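Local coordinates for protein polyketide biosynthesis cytochrome P450 PksS (Bacillus subtilis, PDB 4YZR) that is a heme-dependent cytochrome P450 monooxygenase that acts on dihydrobacillaene in the biosynthesis of the antibiotic polyketide bacillaene, at residues A[124-129]-A[366-371]; A[28-33]-A[300-305]. One frame throughout, in Å; residues are numbered along the deposited sequence.

Contact 1: residues A[124-129]-A[366-371]; sequences QIAEQL and FKALLK
Glu127 reaches Ala368 because its CG stands beside the backbone N, anti to the carbonyl carbon (chi1 -65°), and its chain then bends at chi2 (-52°), carrying the carboxylate across the gap between two helices. Glu127 OE2 comes to 3.4 Å from Ala368 CB, a van der Waals contact with the methyl. The methyl has no torsion of its own to set; it faces the other helix and meets a second methyl, with Ala126 CB 4.3 Å from Ala368 CB. Alanine suits both places, since two such short side chains allow the backbones to come near, the CA atoms of Ala126 and Ala368 being 7.0 Å apart. A water adds a polar link between the segments. It lies 2.9 Å from Glu127 OE2 and 2.9 Å from Ala368 O and can donate to both, although other acceptors compete for its protons. The second carboxylate oxygen, OE1, forms a salt bridge with Arg372, the residue directly after 366-371, so one glutamate is tied to helix 355-372 at two places. Ala368 also meets Leu130, farther along helix 119-133. Around this helix pair, Ala126 packs on Leu149 of helix 148-158, Leu369 on Phe145 of helix 141-146, and Phe366 on helix 274-285.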
loop_
_atom_site.group_PDB
_atom_site.type_symbol
_atom_site.label_atom_id
_atom_site.label_comp_id
_atom_site.label_asym_id
_atom_site.label_seq_id
_atom_site.Cartn_x
_atom_site.Cartn_y
_atom_site.Cartn_z
ATOM N N GLN A 124 18.164 -6.816 10.554
ATOM C CA GLN A 124 18.238 -7.910 11.487
ATOM C C GLN A 124 17.035 -8.781 11.312
ATOM O O GLN A 124 17.160 -10.021 11.325
ATOM C CB GLN A 124 18.325 -7.445 12.941
ATOM C CG GLN A 124 19.653 -6.920 13.264
ATOM C CD GLN A 124 19.644 -6.502 14.715
ATOM O OE1 GLN A 124 19.540 -7.380 15.582
ATOM N NE2 GLN A 124 19.689 -5.184 14.986
ATOM N N ILE A 125 15.863 -8.202 11.126
ATOM C CA ILE A 125 14.636 -9.007 10.868
ATOM C C ILE A 125 14.772 -9.755 9.625
ATOM O O ILE A 125 14.484 -11.008 9.579
ATOM C CB ILE A 125 13.378 -8.081 10.807
ATOM C CG1 ILE A 125 13.148 -7.412 12.144
ATOM C CG2 ILE A 125 12.144 -8.831 10.347
ATOM C CD1 ILE A 125 12.276 -6.171 11.993
ATOM N N ALA A 126 15.233 -9.187 8.566
ATOM C CA ALA A 126 15.428 -9.895 7.308
ATOM C C ALA A 126 16.352 -11.067 7.463
ATOM O O ALA A 126 16.041 -12.175 6.984
ATOM C CB ALA A 126 15.890 -9.014 6.156
ATOM N N GLU A 127 17.467 -10.838 8.113
ATOM C CA GLU A 127 18.456 -11.954 8.300
ATOM C C GLU A 127 17.932 -13.030 9.142
ATOM O O GLU A 127 18.116 -14.243 8.761
ATOM C CB GLU A 127 19.772 -11.348 8.773
ATOM C CG GLU A 127 20.443 -10.422 7.710
ATOM C CD GLU A 127 20.661 -10.953 6.254
ATOM O OE1 GLU A 127 21.140 -12.051 6.084
ATOM O OE2 GLU A 127 20.552 -10.184 5.300
ATOM N N GLN A 128 17.157 -12.807 10.132
ATOM C CA GLN A 128 16.538 -13.840 10.923
ATOM C C GLN A 128 15.546 -14.631 10.116
ATOM O O GLN A 128 15.459 -15.872 10.208
ATOM C CB GLN A 128 15.799 -13.258 12.146
ATOM C CG GLN A 128 14.981 -14.178 13.010
ATOM C CD GLN A 128 13.556 -14.488 12.509
ATOM O OE1 GLN A 128 12.691 -13.591 12.449
ATOM N NE2 GLN A 128 13.260 -15.771 12.262
ATOM N N LEU A 129 14.736 -13.968 9.291
ATOM C CA LEU A 129 13.772 -14.695 8.486
ATOM C C LEU A 129 14.471 -15.549 7.467
ATOM O O LEU A 129 14.060 -16.731 7.202
ATOM C CB LEU A 129 12.773 -13.743 7.762
ATOM C CG LEU A 129 11.868 -12.989 8.712
ATOM C CD1 LEU A 129 11.217 -11.841 7.963
ATOM C CD2 LEU A 129 10.817 -13.917 9.309
ATOM N N PHE A 366 14.905 -7.081 -0.729
ATOM C CA PHE A 366 15.293 -7.635 -2.042
ATOM C C PHE A 366 16.769 -7.919 -2.070
ATOM O O PHE A 366 17.166 -9.003 -2.510
ATOM C CB PHE A 366 14.924 -6.728 -3.164
ATOM C CG PHE A 366 13.413 -6.493 -3.327
ATOM C CD1 PHE A 366 12.491 -7.513 -3.327
ATOM C CD2 PHE A 366 12.950 -5.227 -3.486
ATOM C CE1 PHE A 366 11.077 -7.174 -3.495
ATOM C CE2 PHE A 366 11.640 -4.903 -3.637
ATOM C CZ PHE A 366 10.713 -5.893 -3.624
ATOM N N LYS A 367 17.596 -7.022 -1.564
ATOM C CA LYS A 367 19.067 -7.274 -1.533
ATOM C C LYS A 367 19.325 -8.477 -0.708
ATOM O O LYS A 367 20.188 -9.343 -1.089
ATOM C CB LYS A 367 19.746 -6.062 -1.035
ATOM C CG LYS A 367 20.008 -4.991 -2.001
ATOM C CD LYS A 367 20.707 -3.765 -1.384
ATOM C CE LYS A 367 21.930 -3.989 -0.562
ATOM N NZ LYS A 367 22.318 -2.648 0.027
ATOM N N ALA A 368 18.756 -8.617 0.463
ATOM C CA ALA A 368 19.056 -9.662 1.363
ATOM C C ALA A 368 18.642 -10.974 0.804
ATOM O O ALA A 368 19.413 -11.993 0.965
ATOM C CB ALA A 368 18.498 -9.423 2.732
ATOM N N LEU A 369 17.482 -11.100 0.206
ATOM C CA LEU A 369 17.004 -12.324 -0.361
ATOM C C LEU A 369 17.935 -12.813 -1.472
ATOM O O LEU A 369 18.248 -14.016 -1.483
ATOM C CB LEU A 369 15.594 -12.077 -0.937
ATOM C CG LEU A 369 14.895 -13.289 -1.553
ATOM C CD1 LEU A 369 14.617 -14.313 -0.492
ATOM C CD2 LEU A 369 13.631 -12.828 -2.251
ATOM N N LEU A 370 18.328 -11.924 -2.341
ATOM C CA LEU A 370 19.189 -12.268 -3.540
ATOM C C LEU A 370 20.582 -12.571 -3.067
ATOM O O LEU A 370 21.263 -13.476 -3.748
ATOM C CB LEU A 370 19.202 -11.199 -4.570
ATOM C CG LEU A 370 17.897 -10.936 -5.229
ATOM C CD1 LEU A 370 18.085 -9.727 -6.134
ATOM C CD2 LEU A 370 17.423 -12.143 -5.971
ATOM N N LYS A 371 21.057 -12.041 -1.985
ATOM C CA LYS A 371 22.418 -12.326 -1.421
ATOM C C LYS A 371 22.354 -13.686 -0.836
ATOM O O LYS A 371 23.310 -14.536 -1.033
ATOM C CB LYS A 371 22.814 -11.315 -0.378
ATOM C CG LYS A 371 24.195 -11.564 0.201
ATOM C CD LYS A 371 24.656 -10.465 1.130
ATOM C CE LYS A 371 26.096 -10.790 1.532
ATOM N NZ LYS A 371 26.517 -9.828 2.574
HETATM O O HOH W 1 21.289 -12.035 3.131
#

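Contact 2: residues A[28-33]-A[300-305]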
loop_
_atom_site.group_PDB
_atom_site.type_symbol
_atom_site.label_atom_id
_atom_site.label_comp_id
_atom_site.label_asym_id
_atom_site.label_seq_id
_atom_site.Cartn_x
_atom_site.Cartn_y
_atom_site.Cartn_z
ATOM N N GLU A 28 -10.852 3.549 -23.915
ATOM C CA GLU A 28 -11.841 4.307 -23.285
ATOM C C GLU A 28 -11.254 4.795 -21.932
ATOM O O GLU A 28 -11.664 4.359 -20.858
ATOM C CB GLU A 28 -13.086 3.503 -23.068
ATOM C CG GLU A 28 -14.313 4.324 -22.778
ATOM C CD GLU A 28 -15.605 3.484 -22.641
ATOM O OE1 GLU A 28 -15.684 2.346 -23.159
ATOM O OE2 GLU A 28 -16.493 3.972 -21.965
ATOM N N PRO A 29 -10.371 5.780 -22.079
ATOM C CA PRO A 29 -9.584 6.191 -20.891
ATOM C C PRO A 29 -10.339 6.937 -19.851
ATOM O O PRO A 29 -9.815 7.105 -18.701
ATOM C CB PRO A 29 -8.428 6.957 -21.534
ATOM C CG PRO A 29 -8.989 7.544 -22.816
ATOM C CD PRO A 29 -9.838 6.406 -23.328
ATOM N N ILE A 30 -11.542 7.461 -20.098
ATOM C CA ILE A 30 -12.383 8.050 -19.114
ATOM C C ILE A 30 -13.708 7.322 -19.234
ATOM O O ILE A 30 -14.445 7.550 -20.256
ATOM C CB ILE A 30 -12.551 9.544 -19.334
ATOM C CG1 ILE A 30 -11.184 10.197 -19.271
ATOM C CG2 ILE A 30 -13.549 10.159 -18.341
ATOM C CD1 ILE A 30 -11.324 11.596 -19.761
ATOM N N HIS A 31 -14.039 6.504 -18.273
ATOM C CA HIS A 31 -15.126 5.506 -18.463
ATOM C C HIS A 31 -16.019 5.519 -17.360
ATOM O O HIS A 31 -15.671 5.254 -16.171
ATOM C CB HIS A 31 -14.445 4.147 -18.622
ATOM C CG HIS A 31 -15.402 2.989 -18.570
ATOM N ND1 HIS A 31 -16.245 2.671 -19.628
ATOM C CD2 HIS A 31 -15.683 2.100 -17.605
ATOM C CE1 HIS A 31 -17.037 1.674 -19.279
ATOM N NE2 HIS A 31 -16.701 1.262 -18.084
ATOM N N ARG A 32 -17.344 5.727 -17.605
ATOM C CA ARG A 32 -18.322 5.677 -16.601
ATOM C C ARG A 32 -18.776 4.243 -16.276
ATOM O O ARG A 32 -19.000 3.474 -17.223
ATOM C CB ARG A 32 -19.547 6.500 -17.033
ATOM C CG ARG A 32 -20.532 6.654 -15.912
ATOM C CD ARG A 32 -21.745 7.545 -16.240
ATOM N NE ARG A 32 -22.600 7.810 -15.053
ATOM C CZ ARG A 32 -23.563 6.990 -14.590
ATOM N NH1 ARG A 32 -23.803 5.826 -15.169
ATOM N NH2 ARG A 32 -24.319 7.323 -13.577
ATOM N N PHE A 33 -18.878 3.868 -15.041
ATOM C CA PHE A 33 -19.363 2.517 -14.663
ATOM C C PHE A 33 -20.097 2.636 -13.377
ATOM O O PHE A 33 -20.251 3.703 -12.809
ATOM C CB PHE A 33 -18.194 1.515 -14.612
ATOM C CG PHE A 33 -17.216 1.684 -13.416
ATOM C CD1 PHE A 33 -16.235 2.704 -13.401
ATOM C CD2 PHE A 33 -17.302 0.885 -12.291
ATOM C CE1 PHE A 33 -15.373 2.829 -12.319
ATOM C CE2 PHE A 33 -16.439 0.993 -11.244
ATOM C CZ PHE A 33 -15.493 2.002 -11.263
ATOM N N PHE A 300 -19.175 18.877 -13.606
ATOM C CA PHE A 300 -18.255 19.519 -14.500
ATOM C C PHE A 300 -17.964 18.656 -15.694
ATOM O O PHE A 300 -18.157 17.386 -15.667
ATOM C CB PHE A 300 -16.957 19.933 -13.791
ATOM C CG PHE A 300 -16.085 18.764 -13.261
ATOM C CD1 PHE A 300 -16.274 18.286 -11.974
ATOM C CD2 PHE A 300 -15.026 18.296 -14.000
ATOM C CE1 PHE A 300 -15.457 17.263 -11.461
ATOM C CE2 PHE A 300 -14.205 17.287 -13.486
ATOM C CZ PHE A 300 -14.417 16.839 -12.204
ATOM N N THR A 301 -17.453 19.242 -16.750
ATOM C CA THR A 301 -17.077 18.507 -17.898
ATOM C C THR A 301 -15.543 18.370 -18.005
ATOM O O THR A 301 -14.795 19.289 -17.710
ATOM C CB THR A 301 -17.530 19.245 -19.216
ATOM O OG1 THR A 301 -18.926 19.395 -19.130
ATOM C CG2 THR A 301 -17.232 18.504 -20.471
ATOM N N TYR A 302 -15.133 17.156 -18.326
ATOM C CA TYR A 302 -13.720 16.859 -18.530
ATOM C C TYR A 302 -13.558 16.082 -19.762
ATOM O O TYR A 302 -14.054 14.977 -19.891
ATOM C CB TYR A 302 -13.182 16.024 -17.309
ATOM C CG TYR A 302 -11.663 15.782 -17.396
ATOM C CD1 TYR A 302 -11.135 14.696 -18.073
ATOM C CD2 TYR A 302 -10.784 16.682 -16.832
ATOM C CE1 TYR A 302 -9.785 14.495 -18.205
ATOM C CE2 TYR A 302 -9.387 16.540 -17.049
ATOM C CZ TYR A 302 -8.907 15.401 -17.632
ATOM O OH TYR A 302 -7.565 15.259 -17.847
ATOM N N LYS A 303 -12.889 16.661 -20.787
ATOM C CA LYS A 303 -12.674 16.000 -22.097
ATOM C C LYS A 303 -13.991 15.532 -22.742
ATOM O O LYS A 303 -14.110 14.414 -23.212
ATOM C CB LYS A 303 -11.593 14.883 -22.036
ATOM C CG LYS A 303 -10.164 15.413 -21.816
ATOM C CD LYS A 303 -9.082 14.406 -21.973
ATOM C CE LYS A 303 -7.729 15.038 -21.768
ATOM N NZ LYS A 303 -6.623 14.045 -21.823
ATOM N N GLY A 304 -14.993 16.364 -22.564
ATOM C CA GLY A 304 -16.344 16.065 -23.097
ATOM C C GLY A 304 -17.237 15.201 -22.246
ATOM O O GLY A 304 -18.366 14.891 -22.626
ATOM N N HIS A 305 -16.730 14.716 -21.114
ATOM C CA HIS A 305 -17.483 13.818 -20.230
ATOM C C HIS A 305 -18.130 14.561 -19.156
ATOM O O HIS A 305 -17.536 15.414 -18.550
ATOM C CB HIS A 305 -16.540 12.727 -19.600
ATOM C CG HIS A 305 -15.913 11.849 -20.617
ATOM N ND1 HIS A 305 -14.664 12.118 -21.141
ATOM C CD2 HIS A 305 -16.378 10.771 -21.308
ATOM C CE1 HIS A 305 -14.382 11.245 -22.079
ATOM N NE2 HIS A 305 -15.392 10.402 -22.173
#
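Ile30 makes every apolar contact with 300-305, and its two branches, described for one of two modelled conformers, do different work. Ile30 CG2 lies over one face of the His305 imidazole, offset toward the rim, in a CH-pi contact 3.8 Å from the ring centroid and 19° off the ring normal. The other branch, with CG1 anti to the carbonyl carbon (chi1 -60°), sends CD1 to the edge of the Tyr302 ring, in its plane, 3.5 Å from Tyr302 CD1. That methyl also touches Lys303 CB at 4.0 Å. Isoleucine fits because CG2 covers the His305 face while the longer CG1-CD1 branch reaches the Tyr302 edge. Tyr302 to His305 form a type I' turn, the tight reversal of a beta hairpin, joining strands 300-302 and 305-307; both central residues, Lys303 and Gly304, have positive phi, which glycine accepts readily. Tyr302 and His305 pair through both backbone bonds, N to O each way, and Tyr302 O takes a second donor, His305 ND1, at 3.2 Å. The latter bond lies near the imidazole plane and helps to fix the ring that Ile30 covers. Farther out, Tyr302 OH and Lys303 NZ both bind Asp52 of helix 50-58.

In the fold
From the N terminus, the chain first supplies 28-33, at the start of strand 30-35 of the three-stranded mixed sheet, then 124-129 on helix 119-133. Next comes 300-305, which closes contact 2 after 266 intervening residues; 366-371 on helix 355-372 then closes contact 1, whose loop spans 236. The segments alternate, so the two loops cross, neither nested in the other. Contact 2 ties the hairpin of 300-302 and 305-307 to the edge strand of the mixed sheet; contact 1 joins two helices on the opposite side of the chain's centre. Their centres lie 46 Å apart and their nearest atoms about 28 Å, with no direct touch.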